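Local coordinates for spindle pole body-associated protein VIK1 (Saccharomyces cerevisiae, PDB 2O0A) that recruits the minus end-directed motor KAR3 to microtubules, helps target or keep it at the spindle pole body, and with it cross-links antiparallel microtubules, at residues A[63-67]-A[68-72]. Residues are numbered along the deposited sequence; the frame is centred on the assembly and turned at random.
Sequences RVIPH and LKVSE
Just past the end of strand 63-66 the carbonyl of Pro66 takes two backbone N-H groups, from Lys69 N at 3.0 Å and Val70 N at 2.8 Å, closing a beta turn of type I, with His67 and Leu68 at its corners, and a wider five-residue alpha-turn. In this kinesin-like motor-homology domain of VIK1, the turn links the strand, which runs parallel to strand 27-32, to helix 72-89. The two donors use Pro66 O differently: Val70 N lies in the carbonyl plane, with a C=O...N angle of 157°, while Lys69 N comes from above that plane. The Pro66 ring and the Lys69 side chain lie side by side, pointing the same way, CG of the proline 3.8 Å from CE of the lysine.

A chi1 of -168° swings CG of His67 away from the backbone N and leaves the ring with one face toward Val70 O, which sits offset toward the rim, and its CE1 edge at Glu72. His67 CE1 comes within 3.2 Å of Glu72 OE2, and the carboxylate stands nearly perpendicular to the ring, 83° between planes. Its other oxygen, Glu72 OE1, is hydrogen-bonded to Ser106 OG, which helps hold the carboxylate. Val70 O also accepts from Tyr31 OH, and the Tyr31 ring meets that of His67. Replacing His67 by an alanine would probably open a gap beside the Glu72 carboxylate and leave the Tyr31 ring without this aromatic neighbour.

Ser71 then serves as N-cap of helix 72-89, its OG bonded to Lys74 N. On the buried side, Ile65 and Val70 make the apolar link between strand and loop: CG2 of Ile65 rests 3.8 Å from CB of Val70.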
loop_
_atom_site.group_PDB
_atom_site.type_symbol
_atom_site.label_atom_id
_atom_site.label_comp_id
_atom_site.label_asym_id
_atom_site.label_seq_id
_atom_site.Cartn_x
_atom_site.Cartn_y
_atom_site.Cartn_z
ATOM N N ARG A 63 -4.640 11.675 5.606
ATOM C CA ARG A 63 -6.035 11.479 5.970
ATOM C C ARG A 63 -6.119 10.295 6.929
ATOM O O ARG A 63 -5.339 9.343 6.813
ATOM C CB ARG A 63 -6.888 11.247 4.714
ATOM C CG ARG A 63 -8.366 11.030 4.980
ATOM C CD ARG A 63 -9.212 11.378 3.779
ATOM N NE ARG A 63 -9.298 12.818 3.495
ATOM C CZ ARG A 63 -10.085 13.673 4.147
ATOM N NH1 ARG A 63 -10.854 13.261 5.150
ATOM N NH2 ARG A 63 -10.104 14.953 3.792
ATOM N N VAL A 64 -7.049 10.385 7.877
ATOM C CA VAL A 64 -7.422 9.300 8.789
ATOM C C VAL A 64 -8.775 8.782 8.331
ATOM O O VAL A 64 -9.768 9.515 8.256
ATOM C CB VAL A 64 -7.456 9.781 10.266
ATOM C CG1 VAL A 64 -8.041 8.695 11.173
ATOM C CG2 VAL A 64 -6.050 10.151 10.689
ATOM N N ILE A 65 -8.798 7.507 7.971
ATOM C CA ILE A 65 -9.933 6.906 7.305
ATOM C C ILE A 65 -10.602 5.890 8.215
ATOM O O ILE A 65 -9.972 4.919 8.608
ATOM C CB ILE A 65 -9.453 6.189 5.998
ATOM C CG1 ILE A 65 -8.799 7.190 5.042
ATOM C CG2 ILE A 65 -10.600 5.473 5.321
ATOM C CD1 ILE A 65 -7.917 6.528 3.973
ATOM N N PRO A 66 -11.891 6.091 8.533
ATOM C CA PRO A 66 -12.574 5.148 9.418
ATOM C C PRO A 66 -13.105 3.912 8.688
ATOM O O PRO A 66 -13.980 4.024 7.825
ATOM C CB PRO A 66 -13.725 5.986 9.991
ATOM C CG PRO A 66 -14.020 6.988 8.917
ATOM C CD PRO A 66 -12.769 7.198 8.109
ATOM N N HIS A 67 -12.587 2.746 9.056
ATOM C CA HIS A 67 -13.003 1.482 8.459
ATOM C C HIS A 67 -14.496 1.142 8.657
ATOM O O HIS A 67 -15.093 0.485 7.817
ATOM C CB HIS A 67 -12.120 0.338 8.972
ATOM C CG HIS A 67 -12.281 -0.944 8.214
ATOM N ND1 HIS A 67 -11.401 -1.342 7.229
ATOM C CD2 HIS A 67 -13.202 -1.933 8.317
ATOM C CE1 HIS A 67 -11.787 -2.506 6.743
ATOM N NE2 HIS A 67 -12.878 -2.887 7.383
ATOM N N LEU A 68 -15.112 1.596 9.747
ATOM C CA LEU A 68 -16.545 1.334 9.914
ATOM C C LEU A 68 -17.377 2.110 8.900
ATOM O O LEU A 68 -18.525 1.756 8.641
ATOM C CB LEU A 68 -17.020 1.632 11.341
ATOM C CG LEU A 68 -16.816 3.044 11.887
ATOM C CD1 LEU A 68 -17.890 4.004 11.382
ATOM C CD2 LEU A 68 -16.796 3.008 13.419
ATOM N N LYS A 69 -16.784 3.156 8.320
ATOM C CA LYS A 69 -17.444 3.954 7.290
ATOM C C LYS A 69 -16.971 3.590 5.875
ATOM O O LYS A 69 -17.739 3.677 4.920
ATOM C CB LYS A 69 -17.229 5.450 7.556
ATOM C CG LYS A 69 -17.660 6.346 6.416
ATOM C CD LYS A 69 -18.212 7.681 6.865
ATOM C CE LYS A 69 -17.181 8.559 7.509
ATOM N NZ LYS A 69 -17.507 9.980 7.231
ATOM N N VAL A 70 -15.697 3.198 5.757
ATOM C CA VAL A 70 -15.076 2.956 4.451
ATOM C C VAL A 70 -14.580 1.507 4.376
ATOM O O VAL A 70 -13.587 1.146 5.010
ATOM C CB VAL A 70 -13.917 3.966 4.187
ATOM C CG1 VAL A 70 -13.280 3.715 2.832
ATOM C CG2 VAL A 70 -14.404 5.412 4.296
ATOM N N SER A 71 -15.305 0.669 3.625
ATOM C CA SER A 71 -14.917 -0.727 3.380
ATOM C C SER A 71 -13.670 -0.746 2.521
ATOM O O SER A 71 -13.341 0.272 1.915
ATOM C CB SER A 71 -16.008 -1.446 2.604
ATOM O OG SER A 71 -16.151 -0.868 1.312
ATOM N N GLU A 72 -13.028 -1.904 2.428
ATOM C CA GLU A 72 -11.805 -1.997 1.612
ATOM C C GLU A 72 -12.044 -1.672 0.138
ATOM O O GLU A 72 -11.258 -0.968 -0.468
ATOM C CB GLU A 72 -11.038 -3.285 1.906
ATOM C CG GLU A 72 -10.531 -3.109 3.343
ATOM C CD GLU A 72 -9.909 -4.295 4.010
ATOM O OE1 GLU A 72 -9.864 -5.385 3.414
ATOM O OE2 GLU A 72 -9.469 -4.116 5.178
#